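Local atomic coordinates of beta-galactosidase (Bacillus circulans subsp. alkalophilus, PDB entry 3TTY), a protein that hydrolyses terminal beta-D-galactosides, releasing galactose, with an active site carried by a TIM-barrel domain. Residues Thr60-Asp63 and Asp64-Arg68; Glu470-Glu473 and Arg474-Gln478. All blocks are in the same frame, centred on the assembly; numbering follows the deposited sequence.

Interaction 1: residues Thr60-Asp63 and Asp64-Arg68; sequences TWLD and DIIER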
loop_
_atom_site.group_PDB
_atom_site.type_symbol
_atom_site.label_atom_id
_atom_site.label_comp_id
_atom_site.label_asym_id
_atom_site.label_seq_id
_atom_site.Cartn_x
_atom_site.Cartn_y
_atom_site.Cartn_z
ATOM N N THR A 60 14.287 -43.291 -15.403
ATOM C CA THR A 60 13.657 -44.581 -15.106
ATOM C C THR A 60 12.304 -44.420 -14.413
ATOM O O THR A 60 11.363 -45.148 -14.719
ATOM C CB THR A 60 14.588 -45.530 -14.313
ATOM O OG1 THR A 60 14.848 -44.988 -13.010
ATOM C CG2 THR A 60 15.903 -45.725 -15.065
ATOM N N TRP A 61 12.205 -43.445 -13.512
ATOM C CA TRP A 61 10.965 -43.165 -12.791
ATOM C C TRP A 61 9.877 -42.760 -13.780
ATOM O O TRP A 61 8.716 -43.163 -13.665
ATOM C CB TRP A 61 11.177 -42.036 -11.763
ATOM C CG TRP A 61 11.471 -40.707 -12.407
ATOM C CD1 TRP A 61 12.680 -40.264 -12.854
ATOM C CD2 TRP A 61 10.527 -39.673 -12.716
ATOM N NE1 TRP A 61 12.551 -39.015 -13.415
ATOM C CE2 TRP A 61 11.238 -38.630 -13.344
ATOM C CE3 TRP A 61 9.149 -39.526 -12.519
ATOM C CZ2 TRP A 61 10.622 -37.452 -13.768
ATOM C CZ3 TRP A 61 8.539 -38.353 -12.937
ATOM C CH2 TRP A 61 9.274 -37.335 -13.558
ATOM N N LEU A 62 10.266 -41.952 -14.752
ATOM C CA LEU A 62 9.331 -41.445 -15.746
ATOM C C LEU A 62 8.910 -42.540 -16.737
ATOM O O LEU A 62 7.747 -42.607 -17.128
ATOM C CB LEU A 62 9.953 -40.260 -16.489
ATOM C CG LEU A 62 9.082 -39.621 -17.557
ATOM C CD1 LEU A 62 7.810 -39.142 -16.916
ATOM C CD2 LEU A 62 9.838 -38.490 -18.236
ATOM N N ASP A 63 9.854 -43.389 -17.141
ATOM C CA ASP A 63 9.519 -44.569 -17.951
ATOM C C ASP A 63 8.320 -45.308 -17.354
ATOM O O ASP A 63 7.386 -45.663 -18.061
ATOM C CB ASP A 63 10.696 -45.553 -18.030
ATOM C CG ASP A 63 11.869 -45.016 -18.819
ATOM O OD1 ASP A 63 11.759 -43.929 -19.415
ATOM O OD2 ASP A 63 12.915 -45.698 -18.842
ATOM N N ASP A 64 8.365 -45.537 -16.044
ATOM C CA ASP A 64 7.340 -46.317 -15.365
ATOM C C ASP A 64 5.993 -45.642 -15.368
ATOM O O ASP A 64 4.964 -46.290 -15.584
ATOM C CB ASP A 64 7.747 -46.607 -13.933
ATOM C CG ASP A 64 8.500 -47.899 -13.810
ATOM O OD1 ASP A 64 9.119 -48.329 -14.820
ATOM O OD2 ASP A 64 8.457 -48.492 -12.709
ATOM N N ILE A 65 6.001 -44.338 -15.114
ATOM C CA ILE A 65 4.781 -43.562 -15.164
ATOM C C ILE A 65 4.140 -43.644 -16.548
ATOM O O ILE A 65 2.939 -43.872 -16.675
ATOM C CB ILE A 65 5.053 -42.109 -14.768
ATOM C CG1 ILE A 65 5.238 -42.034 -13.255
ATOM C CG2 ILE A 65 3.915 -41.209 -15.217
ATOM C CD1 ILE A 65 6.060 -40.842 -12.812
ATOM N N ILE A 66 4.948 -43.463 -17.580
ATOM C CA ILE A 66 4.447 -43.464 -18.948
ATOM C C ILE A 66 3.926 -44.852 -19.348
ATOM O O ILE A 66 2.878 -44.979 -19.987
ATOM C CB ILE A 66 5.530 -42.982 -19.932
ATOM C CG1 ILE A 66 5.756 -41.483 -19.753
ATOM C CG2 ILE A 66 5.119 -43.266 -21.357
ATOM C CD1 ILE A 66 6.967 -40.968 -20.477
ATOM N N GLU A 67 4.657 -45.889 -18.948
ATOM C CA GLU A 67 4.256 -47.257 -19.235
ATOM C C GLU A 67 2.922 -47.562 -18.570
ATOM O O GLU A 67 2.004 -48.060 -19.212
ATOM C CB GLU A 67 5.346 -48.239 -18.790
ATOM C CG GLU A 67 5.126 -49.683 -19.227
ATOM C CD GLU A 67 4.925 -49.826 -20.730
ATOM O OE1 GLU A 67 5.383 -48.938 -21.493
ATOM O OE2 GLU A 67 4.301 -50.831 -21.146
ATOM N N ARG A 68 2.803 -47.230 -17.290
ATOM C CA ARG A 68 1.578 -47.514 -16.556
ATOM C C ARG A 68 0.340 -46.895 -17.197
ATOM O O ARG A 68 -0.699 -47.547 -17.316
ATOM C CB ARG A 68 1.679 -47.065 -15.097
ATOM C CG ARG A 68 0.432 -47.455 -14.278
ATOM C CD ARG A 68 0.280 -48.980 -14.241
ATOM N NE ARG A 68 -0.970 -49.438 -13.626
ATOM C CZ ARG A 68 -2.120 -49.599 -14.278
ATOM N NH1 ARG A 68 -2.210 -49.329 -15.579
ATOM N NH2 ARG A 68 -3.189 -50.031 -13.624
#
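Between T60 and D64, W61 and I65, L62 and I66, and D63 and E67 the backbone closes i to i+4 helical turns, the first of them through a weak bond from D64 N to T60 O at 3.3 Å. I66 N reaches L62 O at 3.0 Å with an N-H...O angle of 167°, and E67 N reaches D63 O at 2.9 Å. Two apolar pairs follow the same spacing. I65 brings its terminal CD1 to the benzo edge of the W61 indole, near the ring plane, 3.4 Å from W61 CE3. The chi1 of W61, 66°, puts CG between the backbone N and the carbonyl carbon, and the indole then lies with L62 CB 3.7 Å above its plane, over the ring centre. The segments form the start of helix 60-71, which in the TIM barrel follows strand 39-42 and leads into strand 75-79, completing a beta-alpha-beta unit; here I65 also packs on M25 of the neighbouring helix 22-35. One residue on, I66 CD1 lies 3.8 Å from L62 CG, in a pair buried near Y136 and H139. The two aspartates turn to partners beyond the helix: D63 forms a salt bridge with R135 and a hydrogen bond with Y136, while D64 pairs with K22.

Interaction 2: residues Glu470-Glu473 and Arg474-Gln478; sequences ERVE and RFVAQ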
loop_
_atom_site.group_PDB
_atom_site.type_symbol
_atom_site.label_atom_id
_atom_site.label_comp_id
_atom_site.label_asym_id
_atom_site.label_seq_id
_atom_site.Cartn_x
_atom_site.Cartn_y
_atom_site.Cartn_z
ATOM N N GLU A 470 -4.096 2.053 -43.442
ATOM C CA GLU A 470 -4.341 1.683 -44.827
ATOM C C GLU A 470 -5.286 0.495 -44.862
ATOM O O GLU A 470 -6.241 0.446 -45.657
ATOM C CB GLU A 470 -3.023 1.321 -45.509
ATOM C CG GLU A 470 -3.050 1.371 -47.027
ATOM C CD GLU A 470 -1.651 1.228 -47.635
ATOM O OE1 GLU A 470 -0.660 1.539 -46.928
ATOM O OE2 GLU A 470 -1.541 0.797 -48.810
ATOM N N ARG A 471 -5.015 -0.457 -43.975
ATOM C CA ARG A 471 -5.811 -1.667 -43.892
ATOM C C ARG A 471 -7.267 -1.344 -43.547
ATOM O O ARG A 471 -8.171 -1.879 -44.174
ATOM C CB ARG A 471 -5.183 -2.651 -42.903
ATOM C CG ARG A 471 -5.564 -4.121 -43.112
ATOM C CD ARG A 471 -4.485 -5.078 -42.556
ATOM N NE ARG A 471 -4.073 -4.687 -41.212
ATOM C CZ ARG A 471 -2.826 -4.366 -40.865
ATOM N NH1 ARG A 471 -1.843 -4.422 -41.760
ATOM N NH2 ARG A 471 -2.562 -3.997 -39.614
ATOM N N VAL A 472 -7.516 -0.456 -42.588
ATOM C CA VAL A 472 -8.908 -0.163 -42.271
ATOM C C VAL A 472 -9.577 0.759 -43.280
ATOM O O VAL A 472 -10.767 0.615 -43.532
ATOM C CB VAL A 472 -9.157 0.316 -40.826
ATOM C CG1 VAL A 472 -7.885 0.271 -40.012
ATOM C CG2 VAL A 472 -9.821 1.694 -40.813
ATOM N N GLU A 473 -8.827 1.678 -43.881
ATOM C CA GLU A 473 -9.372 2.446 -44.993
ATOM C C GLU A 473 -9.838 1.504 -46.100
ATOM O O GLU A 473 -10.943 1.638 -46.625
ATOM C CB GLU A 473 -8.346 3.437 -45.530
ATOM C CG GLU A 473 -8.243 4.719 -44.721
ATOM C CD GLU A 473 -6.930 5.451 -44.957
ATOM O OE1 GLU A 473 -6.086 4.937 -45.726
ATOM O OE2 GLU A 473 -6.739 6.539 -44.370
ATOM N N ARG A 474 -9.010 0.528 -46.445
ATOM C CA ARG A 474 -9.406 -0.432 -47.471
ATOM C C ARG A 474 -10.628 -1.277 -47.061
ATOM O O ARG A 474 -11.540 -1.489 -47.863
ATOM C CB ARG A 474 -8.233 -1.322 -47.858
ATOM C CG ARG A 474 -8.468 -2.127 -49.108
ATOM C CD ARG A 474 -7.147 -2.575 -49.696
ATOM N NE ARG A 474 -6.253 -1.437 -49.898
ATOM C CZ ARG A 474 -5.174 -1.190 -49.160
ATOM N NH1 ARG A 474 -4.841 -2.015 -48.167
ATOM N NH2 ARG A 474 -4.422 -0.121 -49.426
ATOM N N PHE A 475 -10.642 -1.743 -45.813
ATOM C CA PHE A 475 -11.789 -2.477 -45.261
ATOM C C PHE A 475 -13.075 -1.653 -45.334
ATOM O O PHE A 475 -14.105 -2.125 -45.825
ATOM C CB PHE A 475 -11.513 -2.897 -43.813
ATOM C CG PHE A 475 -12.741 -3.339 -43.054
ATOM C CD1 PHE A 475 -13.303 -4.590 -43.278
ATOM C CD2 PHE A 475 -13.318 -2.511 -42.095
ATOM C CE1 PHE A 475 -14.435 -4.998 -42.573
ATOM C CE2 PHE A 475 -14.444 -2.916 -41.387
ATOM C CZ PHE A 475 -15.001 -4.160 -41.632
ATOM N N VAL A 476 -13.007 -0.412 -44.872
ATOM C CA VAL A 476 -14.181 0.448 -44.841
ATOM C C VAL A 476 -14.653 0.842 -46.244
ATOM O O VAL A 476 -15.848 0.827 -46.527
ATOM C CB VAL A 476 -13.936 1.711 -43.999
ATOM C CG1 VAL A 476 -15.147 2.632 -44.048
ATOM C CG2 VAL A 476 -13.586 1.332 -42.554
ATOM N N ALA A 477 -13.718 1.189 -47.122
ATOM C CA ALA A 477 -14.072 1.595 -48.479
ATOM C C ALA A 477 -14.756 0.465 -49.253
ATOM O O ALA A 477 -15.604 0.724 -50.116
ATOM C CB ALA A 477 -12.839 2.085 -49.234
ATOM N N GLN A 478 -14.391 -0.780 -48.940
ATOM C CA GLN A 478 -14.991 -1.929 -49.610
ATOM C C GLN A 478 -16.371 -2.256 -49.064
ATOM O O GLN A 478 -17.050 -3.140 -49.580
ATOM C CB GLN A 478 -14.086 -3.160 -49.530
ATOM C CG GLN A 478 -12.811 -3.047 -50.365
ATOM C CD GLN A 478 -12.140 -4.395 -50.600
ATOM O OE1 GLN A 478 -11.269 -4.814 -49.832
ATOM N NE2 GLN A 478 -12.548 -5.083 -51.670
#
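E470 and R474 form a salt bridge one helical turn apart, with E470 OE2 3.1 Å from R474 NH2 and an N-H...O angle of 148°. The carboxylate offers the anti lone pair of OE2, on the side away from OE1, and OE2 lies close to the guanidinium plane. One N-H to one oxygen joins the pair, and the planes are 71° apart, unlike the coplanar two-bond arrangement. Both side chains leave with CG anti to the backbone N and run side by side; E470 stays extended, whereas R474 bends at chi3 (-54°), which carries its guanidinium back over the turn. There one face of the group looks onto E470 O, 3.7 Å from the plane and offset toward the rim. E470 O also accepts the hydrogen bond from R474 N, at 2.9 Å. Matching backbone bonds continue through F475 N to R471 O, V476 N to V472 O at 2.8 Å, and A477 N to E473 O. R471 directs its own guanidinium elsewhere, NH2 bonding to V446 O. On the buried side V472 and V476 lie alongside each other, CG2 to CG2 at 4.2 Å, and both rest on F482 of strand 481-485. This is the inner face of helix 468-477, the crossover between parallel strands 455-458 and 481-485 in a beta-alpha-beta unit of the trimerisation domain; F577 adds to the packing under V476. The valines, with backbone bonding between A477 and N579, thus join the helix to its surroundings, while the exposed salt bridge probably adds little, being screened by solvent.

How the interactions relate
Interactions 1 and 2 are each a local contact within one helix, but they belong to different domains: residues 60-68 to a helix of the TIM barrel, residues 470-478 to the crossover helix of the trimerisation domain. Their centres are 56 Å apart, on opposite sides of the chain's centre, and their nearest atoms about 42 Å apart. Each combines a buried apolar side with a more exposed polar one. The polar chemistry differs: interaction 2 pairs opposite charges within its own helix, while the aspartates of interaction 1 reach residues elsewhere in the barrel domain. Apolar packing involves an aromatic edge in interaction 1 and paired valines against a sheet in interaction 2.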